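Local coordinates for PUA domain-containing protein (PDB 2CX0) that probably binds RNA through its PUA domain and may act in translation initiation, although its precise role is not established, at residues A[37-49]-A[55-67]. Numbering follows the deposited sequence.
Sequences IPFSEKADLRLVK and GEYEIITVDGVPC
The carbonyl oxygen of Asp44 is gripped twice: Asp63 N donates to Asp44 O at 2.8 Å, in the carbonyl plane, and a water donates to it. That water also hydrogen-bonds Thr61 OG1, at 2.6 Å, and accepts from Gly64 N, linking the turn and strand 56-62 to the residue just ahead of strand 45-49. Asp44 N in turn reaches Asp63 OD1 at 3.1 Å, arriving from above the carboxylate plane. Beyond this end, Arg46 pairs with Thr61 and Val48 with Ile59 through reciprocal backbone bonds, the hydrogen-bonded pairs of the antiparallel hairpin of strands 45-51 and 56-62 in the six-stranded sheet of the pre-PUA region; a type I' turn, Val62 to Val65, leads into the next strand. Val62 CG2 lies over one face of the Phe39 ring, 4.3 Å from the centroid, in a CH-pi contact, while Val62 CG1 meets Phe39 CB at 3.7 Å and Ala43 CB from the loop. Phe39 CG sits between its backbone N and carbonyl carbon (chi1 50°), which sets the ring between Val62 and Ile37 CG2. A serine in place of Phe39 would probably take the ring face from Val62 CG2 and leave a gap between Val62 and Ile37. At the far end, the Lys49 and Glu58 side chains lie side by side.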
loop_
_atom_site.group_PDB
_atom_site.type_symbol
_atom_site.label_atom_id
_atom_site.label_comp_id
_atom_site.label_asym_id
_atom_site.label_seq_id
_atom_site.Cartn_x
_atom_site.Cartn_y
_atom_site.Cartn_z
ATOM N N ILE A 37 -3.004 -0.838 14.430
ATOM C CA ILE A 37 -3.066 0.498 13.867
ATOM C C ILE A 37 -1.651 1.047 14.099
ATOM O O ILE A 37 -1.145 1.123 15.215
ATOM C CB ILE A 37 -4.120 1.386 14.568
ATOM C CG1 ILE A 37 -5.536 1.076 13.998
ATOM C CG2 ILE A 37 -3.869 2.850 14.206
ATOM C CD1 ILE A 37 -6.116 -0.209 14.378
ATOM N N PRO A 38 -1.000 1.461 13.028
ATOM C CA PRO A 38 0.358 1.982 13.062
ATOM C C PRO A 38 0.561 3.372 13.663
ATOM O O PRO A 38 1.662 3.714 14.053
ATOM C CB PRO A 38 0.759 1.895 11.601
ATOM C CG PRO A 38 -0.508 2.227 10.906
ATOM C CD PRO A 38 -1.554 1.466 11.668
ATOM N N PHE A 39 -0.492 4.170 13.726
ATOM C CA PHE A 39 -0.392 5.529 14.261
ATOM C C PHE A 39 -1.219 5.722 15.504
ATOM O O PHE A 39 -2.151 4.944 15.776
ATOM C CB PHE A 39 -0.841 6.564 13.224
ATOM C CG PHE A 39 -2.157 6.244 12.605
ATOM C CD1 PHE A 39 -3.341 6.630 13.218
ATOM C CD2 PHE A 39 -2.217 5.515 11.401
ATOM C CE1 PHE A 39 -4.575 6.316 12.663
ATOM C CE2 PHE A 39 -3.462 5.194 10.839
ATOM C CZ PHE A 39 -4.626 5.585 11.460
ATOM N N SER A 40 -0.864 6.772 16.245
ATOM C CA SER A 40 -1.568 7.132 17.452
ATOM C C SER A 40 -2.980 7.642 17.212
ATOM O O SER A 40 -3.339 8.067 16.132
ATOM C CB SER A 40 -0.839 8.225 18.220
ATOM O OG SER A 40 -1.763 8.808 19.129
ATOM N N GLU A 41 -3.712 7.666 18.317
ATOM C CA GLU A 41 -5.113 8.058 18.449
ATOM C C GLU A 41 -5.116 9.526 18.791
ATOM O O GLU A 41 -6.037 10.064 19.408
ATOM C CB GLU A 41 -5.659 7.205 19.597
ATOM C CG GLU A 41 -4.997 5.772 19.532
ATOM C CD GLU A 41 -4.375 5.247 20.849
ATOM O OE1 GLU A 41 -4.006 6.050 21.746
ATOM O OE2 GLU A 41 -4.246 4.000 20.952
ATOM N N LYS A 42 -4.053 10.171 18.372
ATOM C CA LYS A 42 -3.850 11.566 18.655
ATOM C C LYS A 42 -3.318 12.186 17.378
ATOM O O LYS A 42 -3.179 13.400 17.259
ATOM C CB LYS A 42 -2.804 11.643 19.767
ATOM C CG LYS A 42 -3.209 10.815 20.992
ATOM C CD LYS A 42 -2.033 10.341 21.849
ATOM C CE LYS A 42 -2.548 9.448 22.993
ATOM N NZ LYS A 42 -1.448 9.082 23.923
ATOM N N ALA A 43 -2.969 11.317 16.436
ATOM C CA ALA A 43 -2.452 11.773 15.166
ATOM C C ALA A 43 -3.527 12.614 14.448
ATOM O O ALA A 43 -4.708 12.360 14.560
ATOM C CB ALA A 43 -2.065 10.554 14.279
ATOM N N ASP A 44 -3.071 13.602 13.715
ATOM C CA ASP A 44 -3.901 14.478 12.916
ATOM C C ASP A 44 -4.294 13.750 11.603
ATOM O O ASP A 44 -3.434 13.429 10.737
ATOM C CB ASP A 44 -3.084 15.693 12.592
ATOM C CG ASP A 44 -3.903 16.793 12.031
ATOM O OD1 ASP A 44 -5.098 16.565 11.723
ATOM O OD2 ASP A 44 -3.350 17.899 11.883
ATOM N N LEU A 45 -5.582 13.523 11.450
ATOM C CA LEU A 45 -6.123 12.787 10.304
ATOM C C LEU A 45 -6.925 13.735 9.437
ATOM O O LEU A 45 -7.863 14.382 9.914
ATOM C CB LEU A 45 -7.038 11.662 10.804
ATOM C CG LEU A 45 -6.585 10.214 11.034
ATOM C CD1 LEU A 45 -5.089 10.150 11.390
ATOM C CD2 LEU A 45 -7.503 9.562 12.123
ATOM N N ARG A 46 -6.557 13.831 8.168
ATOM C CA ARG A 46 -7.268 14.692 7.233
ATOM C C ARG A 46 -7.570 13.920 5.940
ATOM O O ARG A 46 -6.874 12.977 5.560
ATOM C CB ARG A 46 -6.421 15.943 6.906
ATOM C CG ARG A 46 -6.040 16.803 8.136
ATOM C CD ARG A 46 -5.261 18.078 7.764
ATOM N NE ARG A 46 -6.024 19.030 6.947
ATOM C CZ ARG A 46 -6.970 19.859 7.395
ATOM N NH1 ARG A 46 -7.320 19.881 8.688
ATOM N NH2 ARG A 46 -7.549 20.690 6.545
ATOM N N LEU A 47 -8.595 14.350 5.263
ATOM C CA LEU A 47 -8.997 13.754 4.006
ATOM C C LEU A 47 -8.653 14.759 2.924
ATOM O O LEU A 47 -9.155 15.912 2.948
ATOM C CB LEU A 47 -10.500 13.507 3.980
ATOM C CG LEU A 47 -11.051 12.932 2.677
ATOM C CD1 LEU A 47 -10.582 11.425 2.537
ATOM C CD2 LEU A 47 -12.560 13.004 2.744
ATOM N N VAL A 48 -7.780 14.338 2.014
ATOM C CA VAL A 48 -7.373 15.182 0.884
ATOM C C VAL A 48 -7.984 14.620 -0.413
ATOM O O VAL A 48 -7.817 13.436 -0.731
ATOM C CB VAL A 48 -5.868 15.160 0.725
ATOM C CG1 VAL A 48 -5.446 15.965 -0.470
ATOM C CG2 VAL A 48 -5.232 15.660 2.030
ATOM N N LYS A 49 -8.724 15.444 -1.122
ATOM C CA LYS A 49 -9.317 15.048 -2.411
ATOM C C LYS A 49 -8.543 15.809 -3.497
ATOM O O LYS A 49 -8.399 17.037 -3.410
ATOM C CB LYS A 49 -10.769 15.461 -2.476
ATOM C CG LYS A 49 -11.712 14.509 -1.786
ATOM C CD LYS A 49 -13.166 14.829 -2.138
ATOM C CE LYS A 49 -13.826 15.724 -1.091
ATOM N NZ LYS A 49 -15.187 16.243 -1.566
ATOM N N GLY A 55 -9.155 12.394 -13.483
ATOM C CA GLY A 55 -10.134 12.084 -12.479
ATOM C C GLY A 55 -9.806 12.482 -11.064
ATOM O O GLY A 55 -9.023 13.416 -10.826
ATOM N N GLU A 56 -10.412 11.754 -10.117
ATOM C CA GLU A 56 -10.278 12.120 -8.716
ATOM C C GLU A 56 -9.614 11.086 -7.823
ATOM O O GLU A 56 -9.796 9.890 -8.030
ATOM C CB GLU A 56 -11.687 12.461 -8.181
ATOM C CG GLU A 56 -12.261 13.729 -8.843
ATOM C CD GLU A 56 -13.091 14.592 -7.887
ATOM O OE1 GLU A 56 -12.730 14.696 -6.679
ATOM O OE2 GLU A 56 -14.092 15.181 -8.367
ATOM N N TYR A 57 -8.807 11.553 -6.880
ATOM C CA TYR A 57 -8.123 10.673 -5.910
ATOM C C TYR A 57 -8.496 11.171 -4.520
ATOM O O TYR A 57 -8.619 12.381 -4.297
ATOM C CB TYR A 57 -6.578 10.790 -6.036
ATOM C CG TYR A 57 -6.024 10.443 -7.405
ATOM C CD1 TYR A 57 -6.204 11.321 -8.513
ATOM C CD2 TYR A 57 -5.350 9.259 -7.600
ATOM C CE1 TYR A 57 -5.723 10.990 -9.773
ATOM C CE2 TYR A 57 -4.848 8.904 -8.852
ATOM C CZ TYR A 57 -5.043 9.774 -9.929
ATOM O OH TYR A 57 -4.536 9.395 -11.146
ATOM N N GLU A 58 -8.653 10.267 -3.574
ATOM C CA GLU A 58 -8.953 10.683 -2.187
ATOM C C GLU A 58 -7.949 9.943 -1.355
ATOM O O GLU A 58 -7.799 8.716 -1.488
ATOM C CB GLU A 58 -10.343 10.262 -1.769
ATOM C CG GLU A 58 -11.383 11.189 -2.286
ATOM C CD GLU A 58 -12.752 10.896 -1.705
ATOM O OE1 GLU A 58 -12.834 10.503 -0.514
ATOM O OE2 GLU A 58 -13.737 11.075 -2.452
ATOM N N ILE A 59 -7.268 10.681 -0.495
ATOM C CA ILE A 59 -6.231 10.108 0.349
ATOM C C ILE A 59 -6.330 10.593 1.807
ATOM O O ILE A 59 -6.536 11.793 2.063
ATOM C CB ILE A 59 -4.824 10.534 -0.146
ATOM C CG1 ILE A 59 -4.549 9.983 -1.573
ATOM C CG2 ILE A 59 -3.763 9.980 0.812
ATOM C CD1 ILE A 59 -3.204 10.593 -2.122
ATOM N N ILE A 60 -6.154 9.687 2.756
ATOM C CA ILE A 60 -6.195 10.115 4.129
ATOM C C ILE A 60 -4.773 10.410 4.555
ATOM O O ILE A 60 -3.884 9.571 4.353
ATOM C CB ILE A 60 -6.796 9.027 5.001
ATOM C CG1 ILE A 60 -8.322 8.956 4.704
ATOM C CG2 ILE A 60 -6.503 9.319 6.511
ATOM C CD1 ILE A 60 -8.999 7.733 5.367
ATOM N N THR A 61 -4.531 11.595 5.100
ATOM C CA THR A 61 -3.186 11.918 5.597
ATOM C C THR A 61 -3.146 11.730 7.105
ATOM O O THR A 61 -4.112 11.978 7.804
ATOM C CB THR A 61 -2.737 13.373 5.274
ATOM O OG1 THR A 61 -3.663 14.335 5.839
ATOM C CG2 THR A 61 -2.696 13.538 3.731
ATOM N N VAL A 62 -1.994 11.284 7.588
ATOM C CA VAL A 62 -1.749 11.048 8.994
ATOM C C VAL A 62 -0.529 11.937 9.320
ATOM O O VAL A 62 0.594 11.697 8.875
ATOM C CB VAL A 62 -1.397 9.544 9.318
ATOM C CG1 VAL A 62 -1.231 9.352 10.830
ATOM C CG2 VAL A 62 -2.480 8.607 8.856
ATOM N N ASP A 63 -0.772 12.981 10.106
ATOM C CA ASP A 63 0.283 13.949 10.454
ATOM C C ASP A 63 0.925 14.524 9.209
ATOM O O ASP A 63 2.121 14.777 9.168
ATOM C CB ASP A 63 1.334 13.321 11.396
ATOM C CG ASP A 63 0.798 13.174 12.797
ATOM O OD1 ASP A 63 -0.086 13.990 13.124
ATOM O OD2 ASP A 63 1.227 12.282 13.554
ATOM N N GLY A 64 0.109 14.710 8.181
ATOM C CA GLY A 64 0.587 15.276 6.952
ATOM C C GLY A 64 1.090 14.222 5.986
ATOM O O GLY A 64 1.259 14.515 4.799
ATOM N N VAL A 65 1.343 12.996 6.438
ATOM C CA VAL A 65 1.806 11.992 5.465
ATOM C C VAL A 65 0.617 11.330 4.686
ATOM O O VAL A 65 -0.314 10.855 5.293
ATOM C CB VAL A 65 2.641 10.913 6.192
ATOM C CG1 VAL A 65 3.109 9.869 5.197
ATOM C CG2 VAL A 65 3.827 11.584 6.907
ATOM N N PRO A 66 0.658 11.304 3.331
ATOM C CA PRO A 66 -0.426 10.700 2.518
ATOM C C PRO A 66 -0.338 9.177 2.749
ATOM O O PRO A 66 0.478 8.503 2.144
ATOM C CB PRO A 66 -0.079 11.141 1.090
ATOM C CG PRO A 66 1.424 11.227 1.128
ATOM C CD PRO A 66 1.736 11.827 2.473
ATOM N N CYS A 67 -1.201 8.651 3.597
ATOM C CA CYS A 67 -1.075 7.256 3.974
ATOM C C CYS A 67 -2.094 6.221 3.588
ATOM O O CYS A 67 -1.707 5.084 3.415
ATOM C CB CYS A 67 -1.001 7.142 5.487
ATOM S SG CYS A 67 0.445 7.771 6.300
HETATM O O HOH W 1 -2.901 14.802 8.294
#